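Local coordinates for FdxN element excision controlling factor XisI (Anabaena variabilis ATCC 29413, PDB 2NVM), which probably acts with XisF and XisH in the site-specific recombination that excises the fdxN element from nitrogen-fixation genes in cyanobacteria, at residues L76-N80 with G81-I85. Residues are numbered along the deposited sequence; the frame is centred on the assembly and turned at random.
Sequences LQIQN and GKIWI
The amide nitrogens of Gln-77 and Gln-79 both lie over the same face of the Trp-84 indole, near its rim, on one side of a beta hairpin with a two-residue loop. Gln-79 reaches closest, its NE2 3.6 Å from Trp-84 CE2, with the amide plane nearly upright on the ring at 81°. Gln-77 runs alongside, its CG 3.8 Å from Trp-84 CB; chi1 of 64° sets that CG between backbone N and carbonyl carbon, and Gln-55 takes up its OE1. A serine in place of Trp-84 would probably leave both amides without the surface they rest on and open a gap beside Gln-79. Trp-84 NE1 is buried without a partner. Beneath, Trp-84 N donates to Gln-77 O over 2.7 Å, almost straight at 175°. On the opposite face Leu-76 CD2 packs tightly on Ile-85 CG2 (3.7 Å), whereas Ile-78 and Ile-83 meet more loosely, CG1 to CG1 at 4.5 Å. The solvent side is the type I' turn, where Asn-80, exposed, and Gly-81, partly so, both take positive phi and the closing bond, Lys-82 N to Gln-79 O, is longer at 3.2 Å. Lys-82 extends away to a salt bridge with the C-terminal carboxylate of Ala-126. Helices 4-23 and 93-100 cover the Leu-76, Ile-78, Ile-83 and Ile-85 face, the second subunit packs against Gln-77, Gln-79 and Trp-84, and strands 55-61 and 108-110 flank the hairpin in the sheet.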
loop_
_atom_site.group_PDB
_atom_site.type_symbol
_atom_site.label_atom_id
_atom_site.label_comp_id
_atom_site.label_asym_id
_atom_site.label_seq_id
_atom_site.Cartn_x
_atom_site.Cartn_y
_atom_site.Cartn_z
ATOM N N LEU B 76 0.726 4.814 -6.312
ATOM C CA LEU B 76 -0.148 5.539 -7.221
ATOM C C LEU B 76 -1.597 5.359 -6.798
ATOM O O LEU B 76 -1.977 4.275 -6.327
ATOM C CB LEU B 76 0.011 4.982 -8.643
ATOM C CG LEU B 76 1.421 4.884 -9.235
ATOM C CD1 LEU B 76 1.380 4.254 -10.601
ATOM C CD2 LEU B 76 2.057 6.230 -9.347
ATOM N N GLN B 77 -2.378 6.425 -6.923
ATOM C CA GLN B 77 -3.818 6.388 -6.694
ATOM C C GLN B 77 -4.557 7.253 -7.733
ATOM O O GLN B 77 -3.983 8.207 -8.265
ATOM C CB GLN B 77 -4.231 6.765 -5.259
ATOM C CG GLN B 77 -3.916 8.189 -4.821
ATOM C CD GLN B 77 -4.720 8.733 -3.654
ATOM O OE1 GLN B 77 -5.616 8.086 -3.092
ATOM N NE2 GLN B 77 -4.430 9.983 -3.316
ATOM N N ILE B 78 -5.804 6.878 -8.026
ATOM C CA ILE B 78 -6.674 7.619 -8.926
ATOM C C ILE B 78 -7.679 8.270 -7.977
ATOM O O ILE B 78 -8.368 7.562 -7.238
ATOM C CB ILE B 78 -7.367 6.760 -10.011
ATOM C CG1 ILE B 78 -6.335 5.897 -10.780
ATOM C CG2 ILE B 78 -8.127 7.680 -10.960
ATOM C CD1 ILE B 78 -6.933 4.973 -11.805
ATOM N N GLN B 79 -7.719 9.604 -7.985
ATOM C CA GLN B 79 -8.590 10.406 -7.122
ATOM C C GLN B 79 -9.161 11.603 -7.901
ATOM O O GLN B 79 -8.389 12.403 -8.442
ATOM C CB GLN B 79 -7.772 10.887 -5.936
ATOM C CG GLN B 79 -8.564 11.627 -4.860
ATOM C CD GLN B 79 -7.743 11.888 -3.601
ATOM O OE1 GLN B 79 -8.188 11.568 -2.499
ATOM N NE2 GLN B 79 -6.525 12.430 -3.761
ATOM N N ASN B 80 -10.496 11.708 -7.940
ATOM C CA ASN B 80 -11.231 12.776 -8.653
ATOM C C ASN B 80 -10.871 12.836 -10.155
ATOM O O ASN B 80 -10.706 13.916 -10.740
ATOM C CB ASN B 80 -11.029 14.134 -7.945
ATOM C CG ASN B 80 -11.440 14.101 -6.465
ATOM O OD1 ASN B 80 -12.483 13.531 -6.105
ATOM N ND2 ASN B 80 -10.625 14.731 -5.605
ATOM N N GLY B 81 -10.750 11.650 -10.758
ATOM C CA GLY B 81 -10.391 11.502 -12.164
ATOM C C GLY B 81 -8.957 11.835 -12.537
ATOM O O GLY B 81 -8.690 12.038 -13.720
ATOM N N LYS B 82 -8.041 11.891 -11.560
ATOM C CA LYS B 82 -6.612 12.187 -11.808
ATOM C C LYS B 82 -5.703 11.163 -11.135
ATOM O O LYS B 82 -6.052 10.624 -10.084
ATOM C CB LYS B 82 -6.253 13.609 -11.368
ATOM C CG LYS B 82 -7.042 14.661 -12.139
ATOM C CD LYS B 82 -6.525 16.075 -11.946
ATOM C CE LYS B 82 -7.352 17.062 -12.769
ATOM N NZ LYS B 82 -6.776 18.425 -12.735
ATOM N N ILE B 83 -4.546 10.919 -11.756
ATOM C CA ILE B 83 -3.534 9.974 -11.287
ATOM C C ILE B 83 -2.594 10.754 -10.373
ATOM O O ILE B 83 -1.995 11.729 -10.797
ATOM C CB ILE B 83 -2.755 9.328 -12.480
ATOM C CG1 ILE B 83 -3.729 8.490 -13.347
ATOM C CG2 ILE B 83 -1.580 8.474 -11.991
ATOM C CD1 ILE B 83 -3.153 7.985 -14.634
ATOM N N TRP B 84 -2.489 10.309 -9.121
ATOM C CA TRP B 84 -1.620 10.898 -8.100
ATOM C C TRP B 84 -0.422 9.986 -7.935
ATOM O O TRP B 84 -0.613 8.847 -7.556
ATOM C CB TRP B 84 -2.353 10.999 -6.765
ATOM C CG TRP B 84 -3.309 12.103 -6.690
ATOM C CD1 TRP B 84 -4.497 12.218 -7.342
ATOM C CD2 TRP B 84 -3.164 13.272 -5.896
ATOM N NE1 TRP B 84 -5.102 13.410 -7.023
ATOM C CE2 TRP B 84 -4.312 14.076 -6.123
ATOM C CE3 TRP B 84 -2.171 13.729 -5.011
ATOM C CZ2 TRP B 84 -4.494 15.329 -5.492
ATOM C CZ3 TRP B 84 -2.342 14.958 -4.375
ATOM C CH2 TRP B 84 -3.506 15.751 -4.617
ATOM N N ILE B 85 0.780 10.474 -8.241
ATOM C CA ILE B 85 2.031 9.720 -8.039
ATOM C C ILE B 85 2.496 10.188 -6.654
ATOM O O ILE B 85 3.047 11.286 -6.512
ATOM C CB ILE B 85 3.095 9.963 -9.120
ATOM C CG1 ILE B 85 2.515 9.722 -10.534
ATOM C CG2 ILE B 85 4.318 9.067 -8.841
ATOM C CD1 ILE B 85 3.501 9.997 -11.670
#